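Local coordinates for protein ectoine dioxygenase (Sphingopyxis alaskensis, PDB 4MHR) that catalyses the iron- and 2-oxoglutarate-dependent hydroxylation of L-ectoine to 5-hydroxyectoine, a compatible solute that helps cells survive osmotic stress, at residues 59-62 and 63-67. Residues are numbered along the deposited sequence; the frame is centred on the assembly and turned at random.
Sequences DIFS and ADEVA
Val-66 N donates to Ser-62 O at 3.0 Å where the loop after strand 54-57 runs directly into helix 63-78, followed by the next bond of the same i to i+4 pattern, from Ala-67 N to Ala-63 O. The backbone changes conformation at this point: Phe-61 and Ser-62 are extended, whereas Ala-63 to Ala-67 all have helical values. Ser-62 occupies the N-cap position and forms a capping box with Glu-65.

Two reciprocal side chain-to-backbone bonds define the box. Glu-65 N donates to Ser-62 OG over 3.2 Å, nearly straight at 170°, giving a first-turn amide the acceptor that no preceding turn can supply. The serine hydroxyl reaches it because chi1 of 71° sets OG between the residue's own N and carbonyl carbon, which brings OG to Glu-65 N. In return, Ser-62 N donates to Glu-65 OE1 at 2.9 Å, meeting the lone pair anti to the other carboxylate oxygen. For this bond the glutamate turns back toward the loop: CG lies beside its backbone N, and the chain then runs extended to the carboxylate.

The other oxygen, OE2, accepts from Leu-308 N and forms a salt bridge with Arg-118 of helix 117-127, tying the cap to the C-terminal region and a second helix. This arginine, together with the helix N-terminus, would be expected to favour the ionised carboxylate.

Phe-61 is buried beside the box, its side chain touching Val-244 and Leu-308. Its ring stands 73° from the Glu-65 carboxylate plane, with Glu-65 OE1 at the ring edge, 3.9 Å from Phe-61 CD1. A methyl of Val-66, CG2, meets Phe-61 CB at 3.9 Å, an apolar contact.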
ATOM      1  N   ASP A  59     -16.517  -6.944   3.987  1.00 31.22           N
ATOM      2  CA  ASP A  59     -17.117  -8.199   4.447  1.00 34.46           C
ATOM      3  C   ASP A  59     -16.505  -9.411   3.825  1.00 36.32           C
ATOM      4  O   ASP A  59     -17.196 -10.346   3.536  1.00 37.88           O
ATOM      5  CB  ASP A  59     -18.617  -8.211   4.159  1.00 36.30           C
ATOM      6  CG  ASP A  59     -19.306  -7.035   4.767  1.00 44.53           C
ATOM      7  OD1 ASP A  59     -19.034  -6.743   5.949  1.00 43.13           O
ATOM      8  OD2 ASP A  59     -20.039  -6.339   4.035  1.00 52.43           O
ATOM      9  N   ILE A  60     -15.208  -9.397   3.557  1.00 34.15           N
ATOM     10  CA  ILE A  60     -14.591 -10.599   3.060  1.00 34.41           C
ATOM     11  C   ILE A  60     -14.036 -11.545   4.128  1.00 29.63           C
ATOM     12  O   ILE A  60     -13.724 -12.682   3.799  1.00 29.92           O
ATOM     13  CB  ILE A  60     -13.501 -10.293   2.034  1.00 39.01           C
ATOM     14  CG1 ILE A  60     -12.435  -9.389   2.610  1.00 39.94           C
ATOM     15  CG2 ILE A  60     -14.094  -9.676   0.776  1.00 40.45           C
ATOM     16  CD1 ILE A  60     -11.165  -9.490   1.775  1.00 43.56           C
ATOM     17  N   PHE A  61     -13.756 -11.033   5.332  1.00 28.27           N
ATOM     18  CA  PHE A  61     -13.228 -11.838   6.468  1.00 30.46           C
ATOM     19  C   PHE A  61     -14.394 -11.923   7.444  1.00 33.30           C
ATOM     20  O   PHE A  61     -15.134 -10.957   7.599  1.00 29.02           O
ATOM     21  CB  PHE A  61     -12.053 -11.139   7.182  1.00 31.05           C
ATOM     22  CG  PHE A  61     -10.809 -11.033   6.338  1.00 31.00           C
ATOM     23  CD1 PHE A  61     -10.082 -12.163   6.026  1.00 34.54           C
ATOM     24  CD2 PHE A  61     -10.411  -9.807   5.797  1.00 30.41           C
ATOM     25  CE1 PHE A  61      -8.979 -12.114   5.178  1.00 35.18           C
ATOM     26  CE2 PHE A  61      -9.272  -9.731   4.998  1.00 31.01           C
ATOM     27  CZ  PHE A  61      -8.566 -10.878   4.671  1.00 32.56           C
ATOM     28  N   SER A  62     -14.548 -13.055   8.109  1.00 36.34           N
ATOM     29  CA  SER A  62     -15.624 -13.206   9.116  1.00 36.80           C
ATOM     30  C   SER A  62     -15.282 -12.412  10.352  1.00 33.30           C
ATOM     31  O   SER A  62     -14.134 -12.067  10.525  1.00 30.19           O
ATOM     32  CB  SER A  62     -15.785 -14.700   9.515  1.00 37.65           C
ATOM     33  OG  SER A  62     -14.679 -15.119  10.290  1.00 35.27           O
ATOM     34  N   ALA A  63     -16.267 -12.120  11.226  1.00 34.44           N
ATOM     35  CA  ALA A  63     -15.981 -11.478  12.524  1.00 33.70           C
ATOM     36  C   ALA A  63     -14.901 -12.196  13.363  1.00 32.88           C
ATOM     37  O   ALA A  63     -14.054 -11.538  13.957  1.00 34.87           O
ATOM     38  CB  ALA A  63     -17.244 -11.266  13.362  1.00 37.37           C
ATOM     39  N   ASP A  64     -14.886 -13.518  13.361  1.00 34.99           N
ATOM     40  CA  ASP A  64     -13.844 -14.275  14.101  1.00 38.11           C
ATOM     41  C   ASP A  64     -12.458 -14.014  13.482  1.00 37.34           C
ATOM     42  O   ASP A  64     -11.505 -13.781  14.175  1.00 31.38           O
ATOM     43  CB  ASP A  64     -14.139 -15.792  14.051  1.00 43.85           C
ATOM     44  CG  ASP A  64     -15.306 -16.220  14.984  1.00 49.13           C
ATOM     45  OD1 ASP A  64     -15.711 -15.455  15.869  1.00 45.81           O
ATOM     46  OD2 ASP A  64     -15.832 -17.334  14.802  1.00 57.77           O
ATOM     47  N   GLU A  65     -12.369 -14.058  12.160  1.00 35.28           N
ATOM     48  CA  GLU A  65     -11.066 -13.731  11.444  1.00 32.43           C
ATOM     49  C   GLU A  65     -10.535 -12.349  11.750  1.00 26.95           C
ATOM     50  O   GLU A  65      -9.342 -12.195  12.067  1.00 28.81           O
ATOM     51  CB  GLU A  65     -11.238 -13.904   9.936  1.00 35.08           C
ATOM     52  CG  GLU A  65     -11.167 -15.370   9.529  1.00 35.63           C
ATOM     53  CD  GLU A  65     -11.449 -15.593   8.066  1.00 34.85           C
ATOM     54  OE1 GLU A  65     -12.359 -14.945   7.551  1.00 36.06           O
ATOM     55  OE2 GLU A  65     -10.782 -16.431   7.449  1.00 35.63           O
ATOM     56  N   VAL A  66     -11.426 -11.362  11.724  1.00 31.01           N
ATOM     57  CA  VAL A  66     -11.077  -9.955  12.064  1.00 30.59           C
ATOM     58  C   VAL A  66     -10.570  -9.836  13.491  1.00 30.25           C
ATOM     59  O   VAL A  66      -9.542  -9.217  13.731  1.00 28.25           O
ATOM     60  CB  VAL A  66     -12.261  -8.973  11.786  1.00 30.52           C
ATOM     61  CG1 VAL A  66     -11.996  -7.557  12.311  1.00 34.28           C
ATOM     62  CG2 VAL A  66     -12.581  -8.906  10.314  1.00 32.88           C
ATOM     63  N   ALA A  67     -11.317 -10.389  14.456  1.00 35.56           N
ATOM     64  CA  ALA A  67     -10.911 -10.331  15.889  1.00 36.59           C
ATOM     65  C   ALA A  67      -9.536 -10.993  16.072  1.00 33.24           C
ATOM     66  O   ALA A  67      -8.641 -10.495  16.756  1.00 31.28           O
ATOM     67  CB  ALA A  67     -11.984 -10.992  16.778  1.00 36.17           C
TER